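Local atomic coordinates of EmrA (Aquifex aeolicus, PDB entry 4TKO), a protein that acts as the periplasmic adaptor of a major facilitator superfamily multidrug efflux pump and so probably helps to carry xenobiotics out of the cell. Residues 29-34 and 233-238; 23-28 and 47-52; 222-227 and 248-253; 58-63 and 212-217; 13-18 and 254-259. All coordinates share one frame; numbering follows the deposited sequence.

Contact 1 of 5, residues 29-34 and 233-238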
# COMPACT_ATOMS: atom_id res chain seq x y z
N GLY A 29 2.62 13.04 23.52
CA GLY A 29 3.36 14.22 23.15
C GLY A 29 3.18 15.35 24.13
O GLY A 29 2.52 15.17 25.15
N LYS A 30 3.77 16.50 23.82
CA LYS A 30 3.72 17.69 24.68
C LYS A 30 2.66 18.64 24.16
O LYS A 30 2.72 19.07 23.00
CB LYS A 30 5.08 18.41 24.72
CG LYS A 30 5.13 19.57 25.69
CD LYS A 30 6.46 20.31 25.69
CE LYS A 30 6.95 20.58 27.10
NZ LYS A 30 7.79 19.42 27.58
N VAL A 31 1.69 18.98 25.01
CA VAL A 31 0.67 19.94 24.58
C VAL A 31 1.30 21.29 24.35
O VAL A 31 1.98 21.82 25.23
CB VAL A 31 -0.44 20.11 25.61
CG1 VAL A 31 -1.43 21.15 25.12
CG2 VAL A 31 -1.12 18.80 25.88
N ILE A 32 1.09 21.88 23.18
CA ILE A 32 1.65 23.21 22.95
C ILE A 32 0.61 24.31 22.69
O ILE A 32 0.97 25.48 22.70
CB ILE A 32 2.64 23.22 21.77
CG1 ILE A 32 1.94 22.86 20.46
CG2 ILE A 32 3.79 22.31 22.07
CD1 ILE A 32 2.88 22.88 19.29
N GLU A 33 -0.64 23.93 22.48
CA GLU A 33 -1.72 24.88 22.21
C GLU A 33 -3.06 24.33 22.67
O GLU A 33 -3.37 23.16 22.46
CB GLU A 33 -1.79 25.22 20.73
CG GLU A 33 -0.54 25.84 20.17
CD GLU A 33 -0.33 27.25 20.67
OE1 GLU A 33 -1.26 27.81 21.31
OE2 GLU A 33 0.77 27.80 20.44
N VAL A 34 -3.86 25.19 23.30
CA VAL A 34 -5.22 24.83 23.68
C VAL A 34 -6.22 25.80 23.06
O VAL A 34 -6.20 26.99 23.35
CB VAL A 34 -5.39 24.82 25.20
CG1 VAL A 34 -6.79 24.37 25.57
CG2 VAL A 34 -4.36 23.91 25.82
N ARG A 233 -11.70 20.29 31.21
CA ARG A 233 -10.41 20.34 30.53
C ARG A 233 -9.31 19.87 31.46
O ARG A 233 -9.06 20.48 32.50
CB ARG A 233 -10.10 21.75 30.02
CG ARG A 233 -8.68 21.86 29.52
CD ARG A 233 -8.47 23.06 28.62
NE ARG A 233 -8.41 24.30 29.39
CZ ARG A 233 -7.33 24.74 30.02
NH1 ARG A 233 -6.21 24.04 29.97
NH2 ARG A 233 -7.38 25.87 30.71
N PHE A 234 -8.63 18.80 31.09
CA PHE A 234 -7.67 18.19 31.99
C PHE A 234 -6.25 18.61 31.69
O PHE A 234 -5.34 18.25 32.41
CB PHE A 234 -7.76 16.67 31.92
CG PHE A 234 -9.09 16.13 32.30
CD1 PHE A 234 -9.53 16.19 33.60
CD2 PHE A 234 -9.90 15.54 31.35
CE1 PHE A 234 -10.76 15.68 33.96
CE2 PHE A 234 -11.13 15.02 31.70
CZ PHE A 234 -11.56 15.09 33.00
N ILE A 235 -6.06 19.36 30.61
CA ILE A 235 -4.70 19.60 30.15
C ILE A 235 -4.34 21.07 30.08
O ILE A 235 -5.20 21.93 29.88
CB ILE A 235 -4.43 18.98 28.77
CG1 ILE A 235 -5.45 19.52 27.77
CG2 ILE A 235 -4.52 17.48 28.85
CD1 ILE A 235 -5.16 19.22 26.32
N SER A 236 -3.06 21.34 30.23
CA SER A 236 -2.57 22.68 30.11
C SER A 236 -1.44 22.67 29.11
O SER A 236 -0.76 21.66 28.94
CB SER A 236 -2.08 23.22 31.46
OG SER A 236 -3.17 23.43 32.33
N ARG A 237 -1.23 23.81 28.48
CA ARG A 237 -0.04 24.03 27.70
C ARG A 237 1.18 23.54 28.46
O ARG A 237 1.36 23.85 29.63
CB ARG A 237 0.09 25.50 27.38
CG ARG A 237 0.76 25.73 26.09
CD ARG A 237 0.57 27.13 25.58
NE ARG A 237 1.81 27.49 24.91
CZ ARG A 237 2.89 27.87 25.56
NH1 ARG A 237 2.85 27.96 26.88
NH2 ARG A 237 4.00 28.15 24.91
N GLY A 238 1.99 22.71 27.80
CA GLY A 238 3.21 22.21 28.41
C GLY A 238 3.12 20.89 29.15
O GLY A 238 4.14 20.34 29.58
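V31 points from its strand toward the loop 233-238. V31 CB lies 3.7 Å from S236 O. At the branch the two methyls part: CG1, anti to the backbone N (chi1 178°), stays beside the same carbonyl and approaches R237 CA, while V31 CG2 turns to I235 CD1 at 4.1 Å. V31 and I235 cross at about a right angle, and both side chains are buried. The backbone is joined too: G238 N donates to V31 O at 2.7 Å with an N-H...O angle of 158°. In the barrel-sandwich hybrid to which both segments belong, strand 29-34 pairs with strands 47-51 and 240-241. The backbones of I32 and E33 both bond to K50, so two residues stand opposite one, a classic beta bulge. At the bulge, R237 runs CG, CD and NE past I32 O, but R237 NE reaches I32 O only in a weak hydrogen bond (3.1 Å, N-H...O angle 120°). E33 OE2 stays 4.6 Å from R237 NE, beyond salt-bridge range. At the far end V34 CG1 meets R233 CD at 3.7 Å, on the aliphatic part of an arginine whose NE forms a salt bridge with D37.

Contact 2 of 5, residues 23-28 and 47-52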
# COMPACT_ATOMS: atom_id res chain seq x y z
N LEU A 23 -12.19 12.76 25.65
CA LEU A 23 -11.38 12.82 24.43
C LEU A 23 -9.91 12.69 24.73
O LEU A 23 -9.42 13.19 25.74
CB LEU A 23 -11.61 14.12 23.67
CG LEU A 23 -13.07 14.46 23.46
CD1 LEU A 23 -13.20 15.75 22.69
CD2 LEU A 23 -13.75 13.30 22.77
N SER A 24 -9.19 12.05 23.82
CA SER A 24 -7.78 11.83 24.02
C SER A 24 -7.03 11.97 22.69
O SER A 24 -7.64 11.95 21.64
CB SER A 24 -7.57 10.45 24.64
OG SER A 24 -7.79 9.46 23.66
N PHE A 25 -5.72 12.13 22.76
CA PHE A 25 -4.87 12.04 21.57
C PHE A 25 -4.57 10.56 21.30
O PHE A 25 -4.49 9.76 22.25
CB PHE A 25 -3.55 12.81 21.76
CG PHE A 25 -3.73 14.31 21.94
CD1 PHE A 25 -4.01 14.84 23.19
CD2 PHE A 25 -3.57 15.18 20.86
CE1 PHE A 25 -4.17 16.21 23.36
CE2 PHE A 25 -3.72 16.55 21.03
CZ PHE A 25 -4.02 17.07 22.28
N ARG A 26 -4.42 10.18 20.03
CA ARG A 26 -4.11 8.79 19.69
C ARG A 26 -2.61 8.56 19.76
O ARG A 26 -2.13 7.43 19.66
CB ARG A 26 -4.66 8.43 18.32
CG ARG A 26 -6.16 8.73 18.15
CD ARG A 26 -6.69 8.31 16.80
NE ARG A 26 -6.27 6.95 16.46
CZ ARG A 26 -5.75 6.59 15.29
NH1 ARG A 26 -5.60 7.49 14.32
NH2 ARG A 26 -5.39 5.33 15.07
N VAL A 27 -1.86 9.63 19.97
CA VAL A 27 -0.43 9.53 20.22
C VAL A 27 -0.07 10.34 21.47
O VAL A 27 -0.85 11.19 21.93
CB VAL A 27 0.41 10.06 19.01
CG1 VAL A 27 0.17 9.22 17.79
CG2 VAL A 27 0.09 11.50 18.72
N SER A 28 1.12 10.09 22.01
CA SER A 28 1.59 10.88 23.13
C SER A 28 2.39 12.08 22.63
O SER A 28 2.80 12.14 21.48
CB SER A 28 2.44 10.02 24.07
OG SER A 28 3.64 9.62 23.43
N ALA A 47 -10.71 21.86 16.03
CA ALA A 47 -9.54 21.53 16.84
C ALA A 47 -9.75 22.03 18.25
O ALA A 47 -10.24 23.14 18.46
CB ALA A 47 -8.28 22.13 16.27
N LEU A 48 -9.40 21.19 19.22
CA LEU A 48 -9.54 21.55 20.62
C LEU A 48 -8.19 21.85 21.19
O LEU A 48 -8.05 22.73 22.04
CB LEU A 48 -10.21 20.43 21.41
CG LEU A 48 -11.49 19.86 20.79
CD1 LEU A 48 -11.98 18.67 21.57
CD2 LEU A 48 -12.60 20.92 20.73
N ALA A 49 -7.18 21.12 20.72
CA ALA A 49 -5.83 21.26 21.25
C ALA A 49 -4.81 20.63 20.32
O ALA A 49 -5.18 19.94 19.39
CB ALA A 49 -5.75 20.63 22.60
N LYS A 50 -3.53 20.85 20.58
CA LYS A 50 -2.52 20.41 19.64
C LYS A 50 -1.23 20.02 20.34
O LYS A 50 -0.84 20.66 21.31
CB LYS A 50 -2.28 21.51 18.60
CG LYS A 50 -1.10 21.30 17.69
CD LYS A 50 -0.38 22.63 17.46
CE LYS A 50 0.08 22.77 16.01
NZ LYS A 50 -1.08 23.01 15.10
N LEU A 51 -0.59 18.96 19.86
CA LEU A 51 0.70 18.53 20.39
C LEU A 51 1.86 19.02 19.52
O LEU A 51 1.69 19.33 18.35
CB LEU A 51 0.74 17.02 20.52
CG LEU A 51 -0.31 16.32 21.39
CD1 LEU A 51 -0.12 14.80 21.40
CD2 LEU A 51 -0.31 16.85 22.82
N ASP A 52 3.04 19.11 20.11
CA ASP A 52 4.25 19.40 19.36
C ASP A 52 4.63 18.22 18.46
O ASP A 52 4.92 17.13 18.96
CB ASP A 52 5.39 19.72 20.34
CG ASP A 52 6.72 19.97 19.64
OD1 ASP A 52 6.71 20.36 18.46
OD2 ASP A 52 7.78 19.80 20.30
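F25 lays one face of its ring against L51. The leucine CG sits 3.7 Å from the ring centroid, only 23° off the ring normal, which meets the geometry of a CH-pi contact. It is offset toward the rim: L51 CG approaches F25 CE2 to 3.4 Å. The two methyls of L51 spread over the ring, CD1 toward F25 CD2 and CG, and CD2 toward F25 CZ. Both side chains hold CG anti to the carbonyl carbon (chi1 -63° for F25), which carries the phenyl down toward strand 47-51. At the ring's edge, near its plane, F25 CZ meets A49 CB at 4.0 Å, and K50 N lies 4.2 Å from F25 CZ as well.

A second apolar pair closes the other end, where L23 CD1 touches L48 CD1 at 3.4 Å and the side chains cross at about a right angle. V27 adds its CG2 and its carbonyl O to the surroundings of L51 CD1.

The chains run nearly parallel, yet the CA atoms of L23 and L48 are 9.7 Å apart, a spacing of stacked layers and too wide for strand pairing. Each side is bonded elsewhere: L23 pairs by its backbone with A247 and F248, and L48 with Y35 and L222. F25 also rests on L222. This is consistent with the two layers of the barrel-sandwich hybrid. Side chain to side chain the contact is wholly apolar; the polar backbone atoms K50 N and V27 O only border it. These two segments are therefore probably held together by shape and exclusion of water, without a directional polar bond.

Contact 3 of 5, residues 222-227 and 248-253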
# COMPACT_ATOMS: atom_id res chain seq x y z
N LEU A 222 -5.95 17.23 18.26
CA LEU A 222 -7.19 16.72 18.83
C LEU A 222 -8.44 17.40 18.27
O LEU A 222 -8.73 18.54 18.62
CB LEU A 222 -7.14 16.89 20.35
CG LEU A 222 -8.35 16.41 21.12
CD1 LEU A 222 -8.72 14.99 20.72
CD2 LEU A 222 -8.07 16.48 22.60
N ILE A 223 -9.19 16.72 17.41
CA ILE A 223 -10.39 17.34 16.86
C ILE A 223 -11.63 16.71 17.48
O ILE A 223 -11.58 15.58 17.94
CB ILE A 223 -10.47 17.24 15.32
CG1 ILE A 223 -10.87 15.84 14.87
CG2 ILE A 223 -9.16 17.64 14.69
CD1 ILE A 223 -11.07 15.74 13.38
N ALA A 224 -12.74 17.46 17.48
CA ALA A 224 -13.96 17.03 18.15
C ALA A 224 -14.75 16.03 17.31
O ALA A 224 -15.03 16.28 16.14
CB ALA A 224 -14.82 18.23 18.50
N PRO A 225 -15.12 14.89 17.92
CA PRO A 225 -15.81 13.76 17.28
C PRO A 225 -17.30 14.01 17.04
O PRO A 225 -17.93 13.34 16.23
CB PRO A 225 -15.62 12.62 18.27
CG PRO A 225 -15.53 13.32 19.61
CD PRO A 225 -14.80 14.62 19.33
N PHE A 226 -17.86 14.97 17.77
CA PHE A 226 -19.25 15.33 17.58
C PHE A 226 -19.47 16.75 18.09
O PHE A 226 -18.58 17.33 18.70
CB PHE A 226 -20.16 14.31 18.29
CG PHE A 226 -19.88 14.12 19.75
CD1 PHE A 226 -20.38 15.03 20.69
CD2 PHE A 226 -19.13 13.04 20.20
CE1 PHE A 226 -20.13 14.87 22.06
CE2 PHE A 226 -18.87 12.86 21.56
CZ PHE A 226 -19.37 13.77 22.49
N ASP A 227 -20.64 17.33 17.79
CA ASP A 227 -21.02 18.63 18.35
C ASP A 227 -21.28 18.46 19.83
O ASP A 227 -21.87 17.47 20.24
CB ASP A 227 -22.28 19.19 17.67
CG ASP A 227 -22.16 19.25 16.15
OD1 ASP A 227 -21.37 20.08 15.66
OD2 ASP A 227 -22.86 18.47 15.46
N PHE A 248 -10.15 16.32 27.32
CA PHE A 248 -11.40 17.02 27.61
C PHE A 248 -12.51 16.04 27.87
O PHE A 248 -12.42 14.85 27.54
CB PHE A 248 -11.84 17.95 26.47
CG PHE A 248 -10.79 18.93 26.03
CD1 PHE A 248 -9.75 18.52 25.20
CD2 PHE A 248 -10.86 20.25 26.42
CE1 PHE A 248 -8.79 19.42 24.80
CE2 PHE A 248 -9.90 21.16 26.02
CZ PHE A 248 -8.87 20.75 25.20
N ALA A 249 -13.59 16.56 28.45
CA ALA A 249 -14.87 15.87 28.44
C ALA A 249 -15.86 16.65 27.56
O ALA A 249 -16.00 17.86 27.70
CB ALA A 249 -15.38 15.71 29.83
N LEU A 250 -16.54 15.95 26.66
CA LEU A 250 -17.50 16.59 25.77
C LEU A 250 -18.89 16.08 26.06
O LEU A 250 -19.11 14.88 26.16
CB LEU A 250 -17.16 16.33 24.32
CG LEU A 250 -17.56 17.45 23.37
CD1 LEU A 250 -16.89 18.74 23.79
CD2 LEU A 250 -17.18 17.09 21.96
N VAL A 251 -19.83 17.01 26.19
CA VAL A 251 -21.20 16.67 26.50
C VAL A 251 -22.07 16.84 25.26
O VAL A 251 -22.03 17.87 24.58
CB VAL A 251 -21.75 17.55 27.64
CG1 VAL A 251 -23.28 17.35 27.81
CG2 VAL A 251 -21.02 17.23 28.93
N ASN A 252 -22.84 15.81 24.96
CA ASN A 252 -23.82 15.88 23.91
C ASN A 252 -25.00 16.65 24.47
O ASN A 252 -25.61 16.25 25.44
CB ASN A 252 -24.21 14.48 23.45
CG ASN A 252 -25.51 14.45 22.69
OD1 ASN A 252 -26.01 15.48 22.23
ND2 ASN A 252 -26.07 13.26 22.54
N PRO A 253 -25.31 17.78 23.85
CA PRO A 253 -26.31 18.69 24.44
C PRO A 253 -27.66 18.02 24.70
O PRO A 253 -28.37 18.43 25.61
CB PRO A 253 -26.42 19.79 23.39
CG PRO A 253 -25.10 19.78 22.70
CD PRO A 253 -24.68 18.34 22.65
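Segments 222-227 and 248-253 run nearly parallel, their end-to-end directions 10° apart, and they converge: the CA atoms of L222 and F248 are 9.7 Å apart, those of D227 and N252 only 6.8 Å. At the wider end L222 CD2 meets F248 at the edge of its ring, near the ring plane, 3.7 Å from F248 CD1.

The middle belongs to L250 and F226, which reach for each other from opposite directions. The phenyl CG of F226 stands between its own backbone N and carbonyl carbon (chi1 56°), and this brings one ring face over the leucine. L250 CD2 lies 4.1 Å from the ring centroid and 25° off the normal, a CH-pi contact shifted toward the rim. L250 O comes in the plane at the ring edge, 3.8 Å from F226 CZ. L250 CD2 also touches F226 O at 3.6 Å and has A224 CB and P225 CD beside it, so one methyl has three residues of the other segment as neighbours.

At the narrow end P253 CD packs on D227 O. F248 and L250 belong to a strand that pairs with 228-233 and 7-24, while L222 pairs by its backbone with L48 and A49 of strand 47-51, so the contact probably joins the two layers of the barrel-sandwich hybrid. Apolar packing is its main term; the C-H of F226 CZ facing L250 O is at most weakly favourable. Two polar atoms bond outside the contact: D227 OD1 accepts from R44 N, and N252 OD1 from E254 N.

Contact 4 of 5, residues 58-63 and 212-217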
# COMPACT_ATOMS: atom_id res chain seq x y z
N LEU A 58 10.15 14.19 12.31
CA LEU A 58 11.49 13.68 12.10
C LEU A 58 11.41 12.21 11.73
O LEU A 58 11.99 11.77 10.73
CB LEU A 58 12.35 13.87 13.36
CG LEU A 58 13.79 13.37 13.21
CD1 LEU A 58 14.62 14.35 12.38
CD2 LEU A 58 14.43 13.09 14.56
N GLU A 59 10.67 11.45 12.53
CA GLU A 59 10.47 10.03 12.31
C GLU A 59 10.02 9.75 10.87
O GLU A 59 10.49 8.80 10.26
CB GLU A 59 9.44 9.48 13.29
CG GLU A 59 9.13 7.99 13.13
CD GLU A 59 7.90 7.56 13.94
OE1 GLU A 59 6.79 8.04 13.62
OE2 GLU A 59 8.05 6.75 14.88
N LYS A 60 9.14 10.58 10.35
CA LYS A 60 8.66 10.41 8.99
C LYS A 60 9.77 10.70 8.00
O LYS A 60 9.97 9.98 7.03
CB LYS A 60 7.46 11.32 8.71
CG LYS A 60 7.04 11.35 7.25
CD LYS A 60 5.92 12.35 7.01
CE LYS A 60 5.71 12.62 5.53
NZ LYS A 60 4.92 13.86 5.27
N ARG A 61 10.51 11.77 8.25
CA ARG A 61 11.50 12.20 7.29
C ARG A 61 12.77 11.37 7.41
O ARG A 61 13.50 11.22 6.44
CB ARG A 61 11.78 13.69 7.44
CG ARG A 61 10.56 14.52 7.02
CD ARG A 61 10.80 16.01 7.22
NE ARG A 61 12.06 16.43 6.62
CZ ARG A 61 12.59 17.63 6.78
NH1 ARG A 61 11.97 18.53 7.53
NH2 ARG A 61 13.75 17.93 6.20
N THR A 62 13.01 10.81 8.59
CA THR A 62 14.04 9.79 8.73
C THR A 62 13.74 8.64 7.77
O THR A 62 14.64 7.99 7.26
CB THR A 62 14.13 9.24 10.18
OG1 THR A 62 14.76 10.21 11.03
CG2 THR A 62 14.93 7.95 10.24
N LEU A 63 12.46 8.41 7.52
CA LEU A 63 12.04 7.32 6.65
C LEU A 63 12.10 7.72 5.19
O LEU A 63 12.38 6.90 4.33
CB LEU A 63 10.62 6.85 6.98
CG LEU A 63 10.32 6.17 8.32
CD1 LEU A 63 8.90 5.69 8.32
CD2 LEU A 63 11.26 5.02 8.61
N THR A 212 1.88 5.57 7.95
CA THR A 212 1.57 5.42 9.35
C THR A 212 2.13 6.60 10.17
O THR A 212 1.46 7.12 11.06
CB THR A 212 2.12 4.09 9.88
OG1 THR A 212 1.16 3.06 9.62
CG2 THR A 212 2.38 4.17 11.37
N ALA A 213 3.35 7.00 9.84
CA ALA A 213 3.94 8.20 10.42
C ALA A 213 3.11 9.46 10.12
O ALA A 213 2.89 10.29 11.00
CB ALA A 213 5.35 8.37 9.92
N GLU A 214 2.65 9.61 8.89
CA GLU A 214 1.81 10.76 8.57
C GLU A 214 0.54 10.73 9.40
O GLU A 214 -0.06 11.78 9.64
CB GLU A 214 1.48 10.81 7.07
CG GLU A 214 2.51 11.58 6.25
CD GLU A 214 2.69 11.03 4.82
OE1 GLU A 214 2.16 9.93 4.52
OE2 GLU A 214 3.37 11.70 4.01
N GLN A 215 0.13 9.54 9.84
CA GLN A 215 -1.05 9.46 10.69
C GLN A 215 -0.73 10.02 12.05
O GLN A 215 -1.46 10.85 12.58
CB GLN A 215 -1.57 8.04 10.81
CG GLN A 215 -2.87 7.83 10.06
CD GLN A 215 -3.94 8.83 10.45
OE1 GLN A 215 -4.12 9.12 11.62
NE2 GLN A 215 -4.65 9.37 9.45
N LYS A 216 0.39 9.57 12.62
CA LYS A 216 0.80 10.04 13.93
C LYS A 216 0.89 11.57 13.93
O LYS A 216 0.48 12.22 14.89
CB LYS A 216 2.13 9.40 14.34
CG LYS A 216 2.10 7.88 14.36
CD LYS A 216 3.35 7.26 14.96
CE LYS A 216 3.30 5.74 14.81
NZ LYS A 216 4.65 5.09 14.79
N ILE A 217 1.37 12.14 12.83
CA ILE A 217 1.51 13.57 12.71
C ILE A 217 0.13 14.22 12.71
O ILE A 217 -0.11 15.22 13.39
CB ILE A 217 2.29 13.96 11.44
CG1 ILE A 217 3.75 13.54 11.57
CG2 ILE A 217 2.21 15.46 11.19
CD1 ILE A 217 4.48 13.49 10.26
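K60 and A213 meet where two helices pack antiparallel, the root of the long helical hairpin that is predicted to form a coiled coil. The axes of the two short segments approach to 9.1 Å, and their N-to-C directions differ by 161°. At the centre K60 CB lies 3.8 Å from A213 CB. A213 has only a methyl here, consistent with the close approach of K60 CA and A213 CA, 5.4 Å.

From CB the lysine continues as an extended chain. Its CG is anti to the backbone N (chi1 171°), and the later torsions are also near 180°, so the methylenes run across the partner helix, over I217 toward E214. K60 CD rests on I217 CD1 at 3.7 Å, the two side chains crossing at about a right angle. K60 NZ then forms a salt bridge with E214 OE2 at 2.9 Å, although its exact geometry is uncertain because K60 CE is modelled equally near. E214 bends at chi2 to present that oxygen.

On the other flank E59 OE2 and K216 NZ form a long salt bridge at 3.8 Å, the side chains again crossing near a right angle. E59 OE1 lies as near K216 NZ as K216 CD, 3.8 Å from each, so both carboxylate oxygens flank the amino group at long range. Farther out, Y56 touches both K216 and I217, and V27 packs on K216. Near the end of the helix, I217 O accepts a hydrogen bond from T220 OG1.

Contact 5 of 5, residues 13-18 and 254-259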
# COMPACT_ATOMS: atom_id res chain seq x y z
N VAL A 13 -31.59 23.53 42.26
CA VAL A 13 -31.58 22.99 40.90
C VAL A 13 -30.16 22.87 40.34
O VAL A 13 -29.35 23.80 40.40
CB VAL A 13 -32.47 23.86 39.93
CG1 VAL A 13 -33.21 24.97 40.68
CG2 VAL A 13 -31.64 24.44 38.80
N PHE A 14 -29.85 21.69 39.81
CA PHE A 14 -28.53 21.47 39.22
C PHE A 14 -28.68 20.97 37.81
O PHE A 14 -29.35 19.96 37.58
CB PHE A 14 -27.72 20.46 40.04
CG PHE A 14 -27.71 20.76 41.49
CD1 PHE A 14 -28.77 20.38 42.31
CD2 PHE A 14 -26.66 21.49 42.04
CE1 PHE A 14 -28.77 20.69 43.64
CE2 PHE A 14 -26.66 21.80 43.37
CZ PHE A 14 -27.71 21.40 44.18
N VAL A 15 -28.06 21.69 36.87
CA VAL A 15 -27.97 21.19 35.51
C VAL A 15 -26.93 20.05 35.48
O VAL A 15 -25.75 20.22 35.85
CB VAL A 15 -27.61 22.32 34.52
CG1 VAL A 15 -27.42 21.79 33.13
CG2 VAL A 15 -28.70 23.37 34.50
N LYS A 16 -27.37 18.88 35.04
CA LYS A 16 -26.49 17.72 35.00
C LYS A 16 -26.43 17.09 33.61
O LYS A 16 -27.25 17.39 32.75
CB LYS A 16 -26.93 16.68 36.03
CG LYS A 16 -27.00 17.21 37.45
CD LYS A 16 -26.82 16.11 38.48
CE LYS A 16 -25.40 15.55 38.45
NZ LYS A 16 -25.20 14.50 39.49
N ALA A 17 -25.45 16.21 33.41
CA ALA A 17 -25.26 15.55 32.13
C ALA A 17 -25.16 14.04 32.30
O ALA A 17 -24.26 13.54 32.98
CB ALA A 17 -24.02 16.09 31.43
N ASP A 18 -26.08 13.31 31.67
CA ASP A 18 -26.07 11.86 31.73
C ASP A 18 -24.87 11.27 31.00
O ASP A 18 -24.02 10.61 31.61
CB ASP A 18 -27.37 11.29 31.14
CG ASP A 18 -28.40 10.97 32.20
OD1 ASP A 18 -28.00 10.65 33.35
OD2 ASP A 18 -29.61 11.03 31.90
N GLU A 254 -28.00 17.00 23.93
CA GLU A 254 -29.22 16.24 24.18
C GLU A 254 -29.14 15.47 25.50
O GLU A 254 -30.15 15.00 26.01
CB GLU A 254 -29.51 15.26 23.02
CG GLU A 254 -29.72 15.97 21.68
CD GLU A 254 -29.71 15.04 20.47
OE1 GLU A 254 -28.63 14.83 19.88
OE2 GLU A 254 -30.80 14.55 20.09
N SER A 255 -27.93 15.36 26.06
CA SER A 255 -27.71 14.62 27.31
C SER A 255 -28.20 15.39 28.53
O SER A 255 -28.56 14.79 29.54
CB SER A 255 -26.23 14.28 27.49
OG SER A 255 -25.80 13.37 26.51
N PHE A 256 -28.20 16.71 28.43
CA PHE A 256 -28.56 17.57 29.55
C PHE A 256 -29.97 17.35 30.13
O PHE A 256 -30.97 17.17 29.41
CB PHE A 256 -28.43 19.03 29.15
CG PHE A 256 -27.03 19.52 29.01
CD1 PHE A 256 -26.15 19.47 30.09
CD2 PHE A 256 -26.59 20.09 27.82
CE1 PHE A 256 -24.84 19.95 29.98
CE2 PHE A 256 -25.30 20.58 27.71
CZ PHE A 256 -24.42 20.51 28.79
N TYR A 257 -30.02 17.39 31.46
CA TYR A 257 -31.28 17.43 32.19
C TYR A 257 -31.10 18.29 33.42
O TYR A 257 -29.97 18.67 33.78
CB TYR A 257 -31.76 16.04 32.59
CG TYR A 257 -30.84 15.32 33.55
CD1 TYR A 257 -29.66 14.77 33.11
CD2 TYR A 257 -31.18 15.18 34.89
CE1 TYR A 257 -28.83 14.10 33.96
CE2 TYR A 257 -30.33 14.50 35.76
CZ TYR A 257 -29.16 13.96 35.28
OH TYR A 257 -28.29 13.28 36.10
N VAL A 258 -32.21 18.61 34.07
CA VAL A 258 -32.14 19.37 35.30
C VAL A 258 -32.47 18.45 36.44
O VAL A 258 -33.39 17.62 36.33
CB VAL A 258 -33.08 20.57 35.28
CG1 VAL A 258 -33.11 21.24 36.64
CG2 VAL A 258 -32.64 21.55 34.21
N GLU A 259 -31.68 18.55 37.50
CA GLU A 259 -31.92 17.76 38.69
C GLU A 259 -32.35 18.69 39.80
O GLU A 259 -31.69 19.69 40.12
CB GLU A 259 -30.68 16.98 39.10
CG GLU A 259 -30.91 16.03 40.28
CD GLU A 259 -29.63 15.74 41.09
OE1 GLU A 259 -29.47 14.59 41.55
OE2 GLU A 259 -28.79 16.65 41.26
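K16 CB lies over one face of the Y257 ring, 4.0 Å from its centroid and 28° off the normal, in a CH-pi contact. In the plane of that ring, at its edge, are D18 N and S255 O. The tyrosine's CG sits between its backbone N and carbonyl carbon (chi1 64°), which swings the ring back under K16. K325, outside the two segments, makes a cation-pi contact with Y257 and a salt bridge with D18 OD2, although D18 is poorly ordered. The F256 ring, on the other face of the sheet, turns its edge to K16 O, in plane and 3.6 Å from F256 CD1. E259 O lies at the F14 ring edge, near its plane.

Strands 13-17 and 256-259 are antiparallel neighbours; strand 256-259 lies within the AaeA-like beta-barrel region, and strand 13-17 pairs with it. F14 with E259 and K16 with Y257 are the hydrogen-bonded pairs, each closed by two bonds; F14 N reaches E259 O at 2.7 Å, in the carbonyl plane. V15 with V258 and A17 with F256 are the non-hydrogen-bonded pairs, and their side chains form the apolar face, V15 CG1 to F256 CD1 4.0 Å. On the opposite face K16 NZ stops 4.5 Å from E259 OE2, beyond a salt bridge.

How the contacts relate
The chain goes out and back through the contacts. On the outward run the segments are 13-18 (contact 5), 23-28 (2), 29-34 (1), 47-52 (2) and 58-63 (4); after the hairpin the return passes 212-217 (4), 222-227 (3), 233-238 (1), 248-253 (3) and 254-259 (5). Contacts 1, 2 and 3 touch one another and lie in the barrel-sandwich hybrid, with centres 8 Å (1 and 2) to 17 Å (1 and 3) apart. Contact 4 starts the hairpin and touches contact 2. Contact 5 shares strand 7-24 with contact 2 and meets contact 3 through V251. Contacts 4 and 5, about 43 Å apart between centres, mark the elongated adaptor's modules, laid end to end in space: barrel, hybrid domain, hairpin.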